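Long-range contacts in thiol-activated cytolysin (Desulfobulbus propionicus, PDB 6NAL), which probably forms pores in target-cell membranes, as a Gram-negative bacterial relative of the cholesterol-dependent cytolysins: residues L6-L11 with K207-F212; R97-V102 with S111-P116; I32-E37 with M48-C53. All blocks are in the same frame, centred on the assembly; numbering follows the deposited sequence.

Contact 1 of 3, residues L6-L11 with K207-F212; sequences LINDKL and KPADIF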
ATOM      1  N   LEU A   6      31.197  51.223 -21.047  1.00 60.44           N
ATOM      2  CA  LEU A   6      32.079  50.183 -20.512  1.00 53.83           C
ATOM      3  C   LEU A   6      31.291  49.155 -19.709  1.00 56.07           C
ATOM      4  O   LEU A   6      31.580  47.950 -19.769  1.00 60.05           O
ATOM      5  CB  LEU A   6      33.168  50.820 -19.636  1.00 55.94           C
ATOM      6  CG  LEU A   6      34.079  49.864 -18.844  1.00 60.59           C
ATOM      7  CD1 LEU A   6      34.879  49.012 -19.826  1.00 53.60           C
ATOM      8  CD2 LEU A   6      35.036  50.595 -17.857  1.00 61.55           C
ATOM      9  N   ILE A   7      30.281  49.606 -18.965  1.00 56.86           N
ATOM     10  CA  ILE A   7      29.454  48.680 -18.197  1.00 61.47           C
ATOM     11  C   ILE A   7      28.673  47.772 -19.126  1.00 55.10           C
ATOM     12  O   ILE A   7      28.607  46.565 -18.898  1.00 61.46           O
ATOM     13  CB  ILE A   7      28.544  49.455 -17.232  1.00 60.25           C
ATOM     14  CG1 ILE A   7      29.425  50.028 -16.110  1.00 48.91           C
ATOM     15  CG2 ILE A   7      27.475  48.560 -16.638  1.00 44.38           C
ATOM     16  CD1 ILE A   7      28.737  51.067 -15.257  1.00 46.28           C
ATOM     17  N   ASN A   8      28.118  48.311 -20.212  1.00 51.39           N
ATOM     18  CA  ASN A   8      27.424  47.458 -21.168  1.00 54.20           C
ATOM     19  C   ASN A   8      28.353  46.394 -21.731  1.00 62.04           C
ATOM     20  O   ASN A   8      28.020  45.203 -21.737  1.00 62.64           O
ATOM     21  CB  ASN A   8      26.824  48.291 -22.281  1.00 56.02           C
ATOM     22  CG  ASN A   8      25.543  48.949 -21.846  1.00 66.30           C
ATOM     23  OD1 ASN A   8      24.772  48.375 -21.059  1.00 61.96           O
ATOM     24  ND2 ASN A   8      25.321  50.181 -22.309  1.00 72.91           N
ATOM     25  N   ASP A   9      29.540  46.785 -22.176  1.00 60.73           N
ATOM     26  CA  ASP A   9      30.409  45.796 -22.797  1.00 64.97           C
ATOM     27  C   ASP A   9      30.827  44.735 -21.793  1.00 55.52           C
ATOM     28  O   ASP A   9      30.749  43.540 -22.082  1.00 63.72           O
ATOM     29  CB  ASP A   9      31.617  46.470 -23.433  1.00 67.80           C
ATOM     30  CG  ASP A   9      31.223  47.603 -24.357  1.00 86.79           C
ATOM     31  OD1 ASP A   9      30.195  47.488 -25.082  1.00 87.63           O
ATOM     32  OD2 ASP A   9      31.937  48.628 -24.336  1.00 96.73           O
ATOM     33  N   LYS A  10      31.239  45.142 -20.591  1.00 55.09           N
ATOM     34  CA  LYS A  10      31.642  44.148 -19.598  1.00 48.68           C
ATOM     35  C   LYS A  10      30.465  43.270 -19.154  1.00 59.57           C
ATOM     36  O   LYS A  10      30.659  42.088 -18.814  1.00 52.27           O
ATOM     37  CB  LYS A  10      32.309  44.852 -18.414  1.00 49.32           C
ATOM     38  CG  LYS A  10      33.774  45.296 -18.724  1.00 55.93           C
ATOM     39  CD  LYS A  10      34.773  44.584 -17.824  1.00 55.51           C
ATOM     40  CE  LYS A  10      36.188  44.662 -18.405  1.00 63.03           C
ATOM     41  NZ  LYS A  10      36.823  43.310 -18.524  1.00 81.36           N
ATOM     42  N   LEU A  11      29.251  43.825 -19.119  1.00 55.91           N
ATOM     43  CA  LEU A  11      28.077  43.021 -18.802  1.00 58.87           C
ATOM     44  C   LEU A  11      27.792  41.991 -19.887  1.00 56.93           C
ATOM     45  O   LEU A  11      27.680  40.793 -19.598  1.00 56.71           O
ATOM     46  CB  LEU A  11      26.861  43.916 -18.620  1.00 57.20           C
ATOM     47  CG  LEU A  11      26.615  44.450 -17.218  1.00 61.42           C
ATOM     48  CD1 LEU A  11      25.315  45.232 -17.307  1.00 66.10           C
ATOM     49  CD2 LEU A  11      26.580  43.370 -16.175  1.00 62.99           C
ATOM     50  N   LYS A 207      18.957  48.836 -22.857  1.00 67.67           N
ATOM     51  CA  LYS A 207      20.377  48.622 -22.585  1.00 78.88           C
ATOM     52  C   LYS A 207      20.593  48.665 -21.071  1.00 70.61           C
ATOM     53  O   LYS A 207      20.202  49.644 -20.425  1.00 64.17           O
ATOM     54  CB  LYS A 207      21.261  49.653 -23.310  1.00 78.95           C
ATOM     55  CG  LYS A 207      22.025  49.043 -24.548  1.00 92.66           C
ATOM     56  CD  LYS A 207      23.465  48.548 -24.235  1.00100.56           C
ATOM     57  CE  LYS A 207      24.189  47.959 -25.472  1.00111.23           C
ATOM     58  NZ  LYS A 207      23.796  46.539 -25.808  1.00110.40           N
ATOM     59  N   PRO A 208      21.188  47.635 -20.482  1.00 61.65           N
ATOM     60  CA  PRO A 208      21.139  47.495 -19.019  1.00 63.56           C
ATOM     61  C   PRO A 208      21.840  48.605 -18.271  1.00 59.12           C
ATOM     62  O   PRO A 208      21.393  48.979 -17.180  1.00 54.94           O
ATOM     63  CB  PRO A 208      21.836  46.146 -18.774  1.00 64.47           C
ATOM     64  CG  PRO A 208      21.896  45.469 -20.113  1.00 60.41           C
ATOM     65  CD  PRO A 208      21.948  46.560 -21.127  1.00 64.57           C
ATOM     66  N   ALA A 209      22.949  49.115 -18.814  1.00 62.70           N
ATOM     67  CA  ALA A 209      23.730  50.132 -18.117  1.00 58.83           C
ATOM     68  C   ALA A 209      22.898  51.361 -17.784  1.00 48.83           C
ATOM     69  O   ALA A 209      23.214  52.084 -16.825  1.00 48.11           O
ATOM     70  CB  ALA A 209      24.940  50.535 -18.960  1.00 61.77           C
ATOM     71  N   ASP A 210      21.825  51.601 -18.535  1.00 50.51           N
ATOM     72  CA  ASP A 210      20.950  52.750 -18.264  1.00 56.01           C
ATOM     73  C   ASP A 210      20.372  52.781 -16.843  1.00 50.72           C
ATOM     74  O   ASP A 210      19.873  53.826 -16.410  1.00 54.53           O
ATOM     75  CB  ASP A 210      19.760  52.800 -19.246  1.00 50.61           C
ATOM     76  CG  ASP A 210      20.186  52.909 -20.725  1.00 72.72           C
ATOM     77  OD1 ASP A 210      21.400  52.755 -21.044  1.00 73.63           O
ATOM     78  OD2 ASP A 210      19.288  53.144 -21.571  1.00 77.50           O
ATOM     79  N   ILE A 211      20.384  51.661 -16.118  1.00 54.40           N
ATOM     80  CA  ILE A 211      19.968  51.674 -14.719  1.00 47.46           C
ATOM     81  C   ILE A 211      20.946  52.430 -13.836  1.00 49.62           C
ATOM     82  O   ILE A 211      20.557  52.891 -12.749  1.00 46.88           O
ATOM     83  CB  ILE A 211      19.796  50.236 -14.200  1.00 46.12           C
ATOM     84  CG1 ILE A 211      19.172  50.209 -12.811  1.00 50.13           C
ATOM     85  CG2 ILE A 211      21.147  49.473 -14.143  1.00 43.34           C
ATOM     86  CD1 ILE A 211      17.679  50.200 -12.816  1.00 49.22           C
ATOM     87  N   PHE A 212      22.201  52.575 -14.261  1.00 37.51           N
ATOM     88  CA  PHE A 212      23.173  53.242 -13.411  1.00 55.49           C
ATOM     89  C   PHE A 212      23.259  54.744 -13.706  1.00 48.50           C
ATOM     90  O   PHE A 212      23.031  55.207 -14.827  1.00 50.74           O
ATOM     91  CB  PHE A 212      24.524  52.563 -13.576  1.00 40.88           C
ATOM     92  CG  PHE A 212      24.495  51.094 -13.242  1.00 48.39           C
ATOM     93  CD1 PHE A 212      24.327  50.677 -11.937  1.00 48.98           C
ATOM     94  CD2 PHE A 212      24.609  50.137 -14.244  1.00 48.53           C
ATOM     95  CE1 PHE A 212      24.306  49.314 -11.621  1.00 51.05           C
ATOM     96  CE2 PHE A 212      24.585  48.768 -13.955  1.00 45.35           C
ATOM     97  CZ  PHE A 212      24.455  48.352 -12.636  1.00 41.13           C
TER

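Contact 2 of 3, residues R97-V102 with S111-P116; sequences RVNITV and SFKVVP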
ATOM      1  N   ARG A  97      16.880  56.768 -13.415  1.00 53.48           N
ATOM      2  CA  ARG A  97      15.437  56.635 -13.245  1.00 58.98           C
ATOM      3  C   ARG A  97      14.905  55.370 -13.906  1.00 51.66           C
ATOM      4  O   ARG A  97      15.411  54.916 -14.934  1.00 56.91           O
ATOM      5  CB  ARG A  97      14.704  57.860 -13.813  1.00 63.22           C
ATOM      6  CG  ARG A  97      15.095  59.234 -13.195  1.00 66.17           C
ATOM      7  CD  ARG A  97      14.004  60.337 -13.330  1.00 63.08           C
ATOM      8  NE  ARG A  97      13.258  60.339 -14.599  1.00 74.18           N
ATOM      9  CZ  ARG A  97      13.795  60.485 -15.819  1.00 84.64           C
ATOM     10  NH1 ARG A  97      15.113  60.645 -15.970  1.00 84.25           N
ATOM     11  NH2 ARG A  97      13.010  60.471 -16.901  1.00 72.33           N
ATOM     12  N   VAL A  98      13.844  54.826 -13.318  1.00 52.37           N
ATOM     13  CA  VAL A  98      13.220  53.589 -13.775  1.00 54.19           C
ATOM     14  C   VAL A  98      11.711  53.733 -13.687  1.00 43.70           C
ATOM     15  O   VAL A  98      11.186  54.362 -12.763  1.00 46.94           O
ATOM     16  CB  VAL A  98      13.667  52.378 -12.926  1.00 43.87           C
ATOM     17  CG1 VAL A  98      12.716  51.195 -13.123  1.00 57.02           C
ATOM     18  CG2 VAL A  98      15.055  51.971 -13.262  1.00 51.20           C
ATOM     19  N   ASN A  99      11.004  53.107 -14.624  1.00 49.91           N
ATOM     20  CA  ASN A  99       9.547  53.116 -14.582  1.00 47.77           C
ATOM     21  C   ASN A  99       9.036  52.058 -13.612  1.00 49.90           C
ATOM     22  O   ASN A  99       9.327  50.866 -13.762  1.00 46.89           O
ATOM     23  CB  ASN A  99       8.950  52.899 -15.964  1.00 54.46           C
ATOM     24  CG  ASN A  99       8.647  54.206 -16.667  1.00 71.40           C
ATOM     25  OD1 ASN A  99       9.513  54.766 -17.333  1.00 71.84           O
ATOM     26  ND2 ASN A  99       7.419  54.712 -16.506  1.00 70.20           N
ATOM     27  N   ILE A 100       8.286  52.515 -12.614  1.00 45.35           N
ATOM     28  CA  ILE A 100       7.691  51.693 -11.576  1.00 37.44           C
ATOM     29  C   ILE A 100       6.193  51.701 -11.827  1.00 49.56           C
ATOM     30  O   ILE A 100       5.608  52.767 -12.040  1.00 39.13           O
ATOM     31  CB  ILE A 100       8.012  52.250 -10.183  1.00 39.30           C
ATOM     32  CG1 ILE A 100       9.528  52.292  -9.954  1.00 50.80           C
ATOM     33  CG2 ILE A 100       7.303  51.454  -9.099  1.00 43.73           C
ATOM     34  CD1 ILE A 100      10.154  50.945  -9.788  1.00 46.22           C
ATOM     35  N   THR A 101       5.577  50.528 -11.847  1.00 45.76           N
ATOM     36  CA  THR A 101       4.158  50.410 -12.170  1.00 43.44           C
ATOM     37  C   THR A 101       3.453  49.659 -11.049  1.00 43.55           C
ATOM     38  O   THR A 101       3.894  48.584 -10.646  1.00 37.87           O
ATOM     39  CB  THR A 101       3.974  49.680 -13.510  1.00 54.61           C
ATOM     40  OG1 THR A 101       4.605  50.449 -14.547  1.00 50.08           O
ATOM     41  CG2 THR A 101       2.510  49.433 -13.820  1.00 54.15           C
ATOM     42  N   VAL A 102       2.407  50.270 -10.510  1.00 42.90           N
ATOM     43  CA  VAL A 102       1.567  49.674  -9.488  1.00 43.19           C
ATOM     44  C   VAL A 102       0.366  49.073 -10.183  1.00 46.90           C
ATOM     45  O   VAL A 102      -0.354  49.782 -10.877  1.00 46.95           O
ATOM     46  CB  VAL A 102       1.091  50.707  -8.461  1.00 40.02           C
ATOM     47  CG1 VAL A 102       0.254  50.046  -7.430  1.00 48.38           C
ATOM     48  CG2 VAL A 102       2.268  51.432  -7.874  1.00 46.98           C
ATOM     49  N   SER A 111       1.806  54.369 -13.409  1.00 49.45           N
ATOM     50  CA  SER A 111       3.244  54.278 -13.245  1.00 54.55           C
ATOM     51  C   SER A 111       3.886  55.638 -12.929  1.00 52.68           C
ATOM     52  O   SER A 111       3.284  56.712 -13.008  1.00 53.39           O
ATOM     53  CB  SER A 111       3.903  53.595 -14.472  1.00 54.68           C
ATOM     54  OG  SER A 111       3.808  54.322 -15.677  1.00 60.71           O
ATOM     55  N   PHE A 112       5.123  55.557 -12.483  1.00 47.50           N
ATOM     56  CA  PHE A 112       5.872  56.713 -12.053  1.00 44.19           C
ATOM     57  C   PHE A 112       7.333  56.359 -12.249  1.00 47.52           C
ATOM     58  O   PHE A 112       7.715  55.184 -12.239  1.00 42.55           O
ATOM     59  CB  PHE A 112       5.505  57.104 -10.623  1.00 40.58           C
ATOM     60  CG  PHE A 112       5.974  56.174  -9.606  1.00 47.41           C
ATOM     61  CD1 PHE A 112       5.122  55.222  -9.093  1.00 49.43           C
ATOM     62  CD2 PHE A 112       7.263  56.251  -9.136  1.00 54.99           C
ATOM     63  CE1 PHE A 112       5.546  54.341  -8.129  1.00 47.51           C
ATOM     64  CE2 PHE A 112       7.717  55.362  -8.162  1.00 54.14           C
ATOM     65  CZ  PHE A 112       6.862  54.411  -7.660  1.00 52.35           C
ATOM     66  N   LYS A 113       8.117  57.378 -12.563  1.00 49.04           N
ATOM     67  CA  LYS A 113       9.516  57.227 -12.913  1.00 45.03           C
ATOM     68  C   LYS A 113      10.299  57.875 -11.789  1.00 50.84           C
ATOM     69  O   LYS A 113      10.046  59.024 -11.453  1.00 56.12           O
ATOM     70  CB  LYS A 113       9.815  57.879 -14.263  1.00 50.97           C
ATOM     71  CG  LYS A 113      10.904  57.208 -15.087  1.00 60.75           C
ATOM     72  CD  LYS A 113      11.219  58.066 -16.305  1.00 69.05           C
ATOM     73  CE  LYS A 113      11.089  57.286 -17.616  1.00 77.08           C
ATOM     74  NZ  LYS A 113      11.994  56.085 -17.675  1.00 71.75           N
ATOM     75  N   VAL A 114      11.219  57.142 -11.182  1.00 53.71           N
ATOM     76  CA  VAL A 114      12.088  57.695 -10.151  1.00 52.74           C
ATOM     77  C   VAL A 114      13.368  56.872 -10.099  1.00 58.71           C
ATOM     78  O   VAL A 114      13.455  55.761 -10.650  1.00 57.87           O
ATOM     79  CB  VAL A 114      11.412  57.726  -8.764  1.00 58.07           C
ATOM     80  CG1 VAL A 114      11.048  56.338  -8.316  1.00 55.66           C
ATOM     81  CG2 VAL A 114      12.344  58.387  -7.753  1.00 70.91           C
ATOM     82  N   VAL A 115      14.376  57.415  -9.433  1.00 50.81           N
ATOM     83  CA  VAL A 115      15.591  56.635  -9.192  1.00 56.89           C
ATOM     84  C   VAL A 115      15.271  55.533  -8.186  1.00 51.32           C
ATOM     85  O   VAL A 115      14.805  55.829  -7.077  1.00 48.48           O
ATOM     86  CB  VAL A 115      16.752  57.523  -8.710  1.00 56.72           C
ATOM     87  CG1 VAL A 115      17.002  58.636  -9.732  1.00 50.53           C
ATOM     88  CG2 VAL A 115      16.469  58.085  -7.351  1.00 54.52           C
ATOM     89  N   PRO A 116      15.491  54.254  -8.525  1.00 48.77           N
ATOM     90  CA  PRO A 116      15.041  53.178  -7.633  1.00 45.53           C
ATOM     91  C   PRO A 116      15.781  53.162  -6.316  1.00 46.28           C
ATOM     92  O   PRO A 116      16.857  52.573  -6.182  1.00 53.89           O
ATOM     93  CB  PRO A 116      15.335  51.899  -8.420  1.00 53.84           C
ATOM     94  CG  PRO A 116      15.567  52.335  -9.837  1.00 52.90           C
ATOM     95  CD  PRO A 116      16.169  53.715  -9.716  1.00 55.36           C
TER

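Contact 3 of 3, residues I32-E37 with M48-C53; sequences IDLPAE and MTREKC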
ATOM      1  N   ILE A  32      19.203   3.256   2.785  1.00101.90           N
ATOM      2  CA  ILE A  32      18.031   2.490   2.372  1.00106.82           C
ATOM      3  C   ILE A  32      17.474   1.642   3.522  1.00100.94           C
ATOM      4  O   ILE A  32      16.595   0.807   3.308  1.00100.51           O
ATOM      5  CB  ILE A  32      18.366   1.631   1.134  1.00106.81           C
ATOM      6  CG1 ILE A  32      17.091   1.003   0.549  1.00111.29           C
ATOM      7  CG2 ILE A  32      19.393   0.569   1.440  1.00105.96           C
ATOM      8  CD1 ILE A  32      15.954   1.973   0.215  1.00103.63           C
ATOM      9  N   ASP A  33      17.965   1.845   4.747  1.00100.48           N
ATOM     10  CA  ASP A  33      17.663   0.960   5.874  1.00 88.94           C
ATOM     11  C   ASP A  33      16.378   1.408   6.577  1.00 84.71           C
ATOM     12  O   ASP A  33      16.378   1.871   7.721  1.00 88.85           O
ATOM     13  CB  ASP A  33      18.847   0.942   6.834  1.00 99.15           C
ATOM     14  CG  ASP A  33      19.350   2.367   7.185  1.00104.71           C
ATOM     15  OD1 ASP A  33      19.273   3.279   6.320  1.00103.51           O
ATOM     16  OD2 ASP A  33      19.809   2.571   8.333  1.00 97.46           O
ATOM     17  N   LEU A  34      15.256   1.246   5.874  1.00 75.69           N
ATOM     18  CA  LEU A  34      13.950   1.682   6.369  1.00 78.12           C
ATOM     19  C   LEU A  34      12.989   0.499   6.465  1.00 70.34           C
ATOM     20  O   LEU A  34      12.052   0.370   5.660  1.00 64.53           O
ATOM     21  CB  LEU A  34      13.378   2.772   5.465  1.00 80.76           C
ATOM     22  CG  LEU A  34      14.074   4.128   5.412  1.00 80.80           C
ATOM     23  CD1 LEU A  34      13.259   5.072   4.436  1.00 80.32           C
ATOM     24  CD2 LEU A  34      14.207   4.772   6.743  1.00 75.50           C
ATOM     25  N   PRO A  35      13.180  -0.379   7.449  1.00 70.49           N
ATOM     26  CA  PRO A  35      12.325  -1.566   7.545  1.00 67.58           C
ATOM     27  C   PRO A  35      11.011  -1.235   8.222  1.00 61.72           C
ATOM     28  O   PRO A  35      10.933  -0.365   9.088  1.00 54.34           O
ATOM     29  CB  PRO A  35      13.147  -2.533   8.403  1.00 70.56           C
ATOM     30  CG  PRO A  35      13.807  -1.570   9.423  1.00 67.84           C
ATOM     31  CD  PRO A  35      14.153  -0.315   8.572  1.00 72.44           C
ATOM     32  N   ALA A  36       9.977  -1.962   7.823  1.00 60.82           N
ATOM     33  CA  ALA A  36       8.687  -1.833   8.466  1.00 50.14           C
ATOM     34  C   ALA A  36       8.782  -2.248   9.924  1.00 54.21           C
ATOM     35  O   ALA A  36       9.526  -3.166  10.284  1.00 51.16           O
ATOM     36  CB  ALA A  36       7.669  -2.694   7.745  1.00 51.26           C
ATOM     37  N   GLU A  37       7.999  -1.574  10.765  1.00 48.84           N
ATOM     38  CA  GLU A  37       7.977  -1.883  12.185  1.00 53.97           C
ATOM     39  C   GLU A  37       6.544  -1.960  12.697  1.00 49.63           C
ATOM     40  O   GLU A  37       5.609  -1.415  12.113  1.00 52.32           O
ATOM     41  CB  GLU A  37       8.760  -0.873  13.029  1.00 59.57           C
ATOM     42  CG  GLU A  37       8.704   0.523  12.525  1.00 77.27           C
ATOM     43  CD  GLU A  37       9.735   1.416  13.174  1.00 86.94           C
ATOM     44  OE1 GLU A  37       9.418   2.602  13.461  1.00 92.78           O
ATOM     45  OE2 GLU A  37      10.853   0.916  13.409  1.00 92.83           O
HETATM   46  N   MSE A  48       3.955   0.424  10.807  1.00 43.58           N
HETATM   47  CA  MSE A  48       4.505   1.671  10.338  1.00 45.57           C
HETATM   48  C   MSE A  48       5.536   1.376   9.273  1.00 46.51           C
HETATM   49  O   MSE A  48       6.526   0.710   9.509  1.00 44.79           O
HETATM   50  CB  MSE A  48       5.117   2.486  11.462  1.00 50.55           C
HETATM   51  CG  MSE A  48       5.744   3.791  10.913  1.00 72.09           C
HETATM   52 SE   MSE A  48       5.724   5.329  12.097  0.47106.12          SE
HETATM   53  CE  MSE A  48       7.478   6.002  11.626  1.00 76.00           C
ATOM     54  N   THR A  49       5.290   1.904   8.083  1.00 45.57           N
ATOM     55  CA  THR A  49       6.161   1.735   6.930  1.00 46.96           C
ATOM     56  C   THR A  49       6.754   3.098   6.548  1.00 51.41           C
ATOM     57  O   THR A  49       6.147   4.144   6.791  1.00 47.73           O
ATOM     58  CB  THR A  49       5.375   1.091   5.776  1.00 46.78           C
ATOM     59  OG1 THR A  49       6.280   0.767   4.714  1.00 66.82           O
ATOM     60  CG2 THR A  49       4.249   1.995   5.267  1.00 46.61           C
ATOM     61  N   ARG A  50       7.965   3.096   5.995  1.00 47.51           N
ATOM     62  CA  ARG A  50       8.681   4.324   5.706  1.00 45.49           C
ATOM     63  C   ARG A  50       9.163   4.287   4.277  1.00 46.02           C
ATOM     64  O   ARG A  50       9.571   3.251   3.762  1.00 53.53           O
ATOM     65  CB  ARG A  50       9.855   4.541   6.662  1.00 45.82           C
ATOM     66  CG  ARG A  50       9.392   4.972   8.061  1.00 51.21           C
ATOM     67  CD  ARG A  50      10.534   5.040   9.061  1.00 47.85           C
ATOM     68  NE  ARG A  50      11.236   3.772   9.065  1.00 64.06           N
ATOM     69  CZ  ARG A  50      12.317   3.502   9.772  1.00 68.43           C
ATOM     70  NH1 ARG A  50      12.866   4.415  10.563  1.00 70.27           N
ATOM     71  NH2 ARG A  50      12.841   2.300   9.677  1.00 69.39           N
ATOM     72  N   GLU A  51       9.105   5.437   3.643  1.00 45.02           N
ATOM     73  CA  GLU A  51       9.469   5.558   2.247  1.00 40.37           C
ATOM     74  C   GLU A  51      10.241   6.851   2.041  1.00 44.75           C
ATOM     75  O   GLU A  51       9.874   7.906   2.567  1.00 41.71           O
ATOM     76  CB  GLU A  51       8.243   5.557   1.369  1.00 40.51           C
ATOM     77  CG  GLU A  51       8.496   5.138  -0.049  1.00 43.68           C
ATOM     78  CD  GLU A  51       7.220   5.306  -0.898  1.00 62.01           C
ATOM     79  OE1 GLU A  51       6.178   5.822  -0.377  1.00 63.67           O
ATOM     80  OE2 GLU A  51       7.267   4.924  -2.094  1.00 59.84           O
ATOM     81  N   LYS A  52      11.291   6.741   1.256  1.00 43.16           N
ATOM     82  CA  LYS A  52      12.144   7.839   0.887  1.00 40.84           C
ATOM     83  C   LYS A  52      11.533   8.485  -0.342  1.00 43.80           C
ATOM     84  O   LYS A  52      11.279   7.790  -1.339  1.00 40.39           O
ATOM     85  CB  LYS A  52      13.554   7.331   0.603  1.00 48.08           C
ATOM     86  CG  LYS A  52      14.551   8.442   0.305  1.00 55.70           C
ATOM     87  CD  LYS A  52      16.006   7.938   0.243  1.00 56.44           C
ATOM     88  CE  LYS A  52      16.791   8.751  -0.825  1.00 70.33           C
ATOM     89  NZ  LYS A  52      18.182   9.138  -0.489  1.00 76.15           N
ATOM     90  N   CYS A  53      11.297   9.809  -0.256  1.00 34.81           N
ATOM     91  CA  CYS A  53      10.699  10.587  -1.329  1.00 36.79           C
ATOM     92  C   CYS A  53      11.477  11.870  -1.527  1.00 35.25           C
ATOM     93  O   CYS A  53      12.190  12.326  -0.636  1.00 41.08           O
ATOM     94  CB  CYS A  53       9.249  11.028  -1.057  1.00 46.44           C
ATOM     95  SG  CYS A  53       8.189   9.762  -0.509  1.00 51.08           S
TER
HETATM   96  O   HOH W   1       9.212   0.642   5.730  1.00 48.26           O

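Contact 1 of 3, residues L6-L11 with K207-F212
Asn8, on the N-terminal helix 2-12, docks against one turn of 3-10 helix, Pro208 to Ile211, in the loop between strand 187-202 and helix 218-224. The polar link is a single hydrogen bond. The backbone N of Ala209 donates to Asn8 OD1 at 3.0 Å, with an angle of 150° at the hydrogen, and comes in tilted 23° from the carbonyl plane. An N-H in the first turn of a helix has no earlier carbonyl of that helix to bond; Asn8 supplies one. Its CG stands opposite its own carbonyl carbon (chi1 -79°), which carries the amide off the helix to the turn. There the amide is sandwiched: the bent chain of Lys207 crosses over one face, CD above Asn8 CG and ND2, while Ala209 CB lies on the other side, 3.3 Å from Asn8 CG.

The apolar contacts lie along the same helix face. Ile7 CG2 touches Ala209 CB at 4.0 Å and Phe212 CE2 at 3.9 Å, meeting the ring obliquely. One turn on, Leu11 and Pro208 lie alongside with their ends pointing opposite ways, Leu11 CD1 resting 3.9 Å from Pro208 CB. Trp218 packs on Leu11 as well, and Arg4 bonds the carbonyl of Phe212. The residue just before it covers the other side of the Phe212 ring: Ile211 CG2 sits 3.4 Å above the ring plane, over its centre.

Contact 2 of 3, residues R97-V102 with S111-P116
Ile100 lies over one face of the Phe112 ring, at the apolar centre of the beta hairpin formed by strands 98-103 and 110-114. This is a CH-pi contact: Ile100 CB is 3.8 Å from the Phe112 ring centroid, 21° off the normal, while CG2 reaches toward CZ. The ring gets there because Phe112 CG is wedged between its backbone N and carbonyl carbon (chi1 70°). Val102 CG2 and Val114 CG1 border its edge, and Ile128 of helix 118-133 packs against it. Farther along the same face, Val98 CG2 presses tightly on Pro116 CG at 3.5 Å.

The backbones pair as an antiparallel ladder. Val98 pairs with Val114 and Ile100 with Phe112, two backbone bonds each; the straightest is Ile100 N to Phe112 O, 2.8 Å and 170°. Strand 187-202 continues the sheet beyond strand 98-103.

The other face is polar. Thr101 OG1 sits against Ser111 CB at 3.2 Å. Arg97 crosses Lys113 at about a right angle, Arg97 NH2 meeting Lys113 CD, so that two like charges come near, Arg97 NH2 and Lys113 NZ at 4.6 Å. The lysine bends away at its end, and NZ makes a weak hydrogen bond to Asn99 OD1, 2.8 Å long.

Contact 3 of 3, residues I32-E37 with M48-C53
Arg50, on strand 44-59, props its side chain against Leu34 and Pro35, in the irregular chain leading into strand 37-41. The two strands form a beta hairpin, and this contact is where the incoming chain settles onto it. From the base up, Arg50 CB touches the leucine first, 4.1 Å from Leu34 CB. A bend at chi3 (-54°) then swings the guanidinium so that one face meets Leu34 and its edge meets Pro35. NE passes 3.9 Å from Leu34 CD2; it is buried here and has no hydrogen-bonding partner in the model. CZ lies 3.8 Å from the same Leu34 CD2, whose methyl covers the centre of one guanidinium face, the two side chains crossing at about a right angle. At the tip, NH2 meets Pro35 on the edge of the group, ring carbon CD close by, and makes a weak hydrogen bond to Pro35 O at 3.3 Å. Glu37 OE2 is 4.4 Å from Arg50 NH2 but well out of the guanidinium plane, so any attraction is of charges alone.

Lower down, a water joins the backbones, donating to Leu34 O at 2.9 Å and accepting from Arg50 N at 2.8 Å. Strand 349-372 flanks strand 44-59 in the sheet, and Met48, a selenomethionine in this model, packs on its Glu358 and Thr360; at the far end Cys53 pairs with a strand of the second subunit. Regular pairing begins at Glu37 and Met48, whose two backbone bonds include a nearly straight one from Met48 N to Glu37 O, 2.8 Å.

Contacts 1 and 2 are neighbours, with centres 19 Å apart. Ile211 joins them, packing against Val98. Ile211 CD1 also lies 4.2 Å from Pro116 CG, so the turn that receives helix 2-12 leans on the base of the 97-102/111-116 hairpin as well. Contact 3 stands apart, its centre about 54 Å from each of the others and its nearest atoms about 38 Å from contact 1 and 39 Å from contact 2. In sequence, contact 3 and then contact 2 fall between the two segments of contact 1. Contacts 2 and 3 lie on opposite sides of the chain's centre, and of the three contacts, contact 3 alone meets the second subunit.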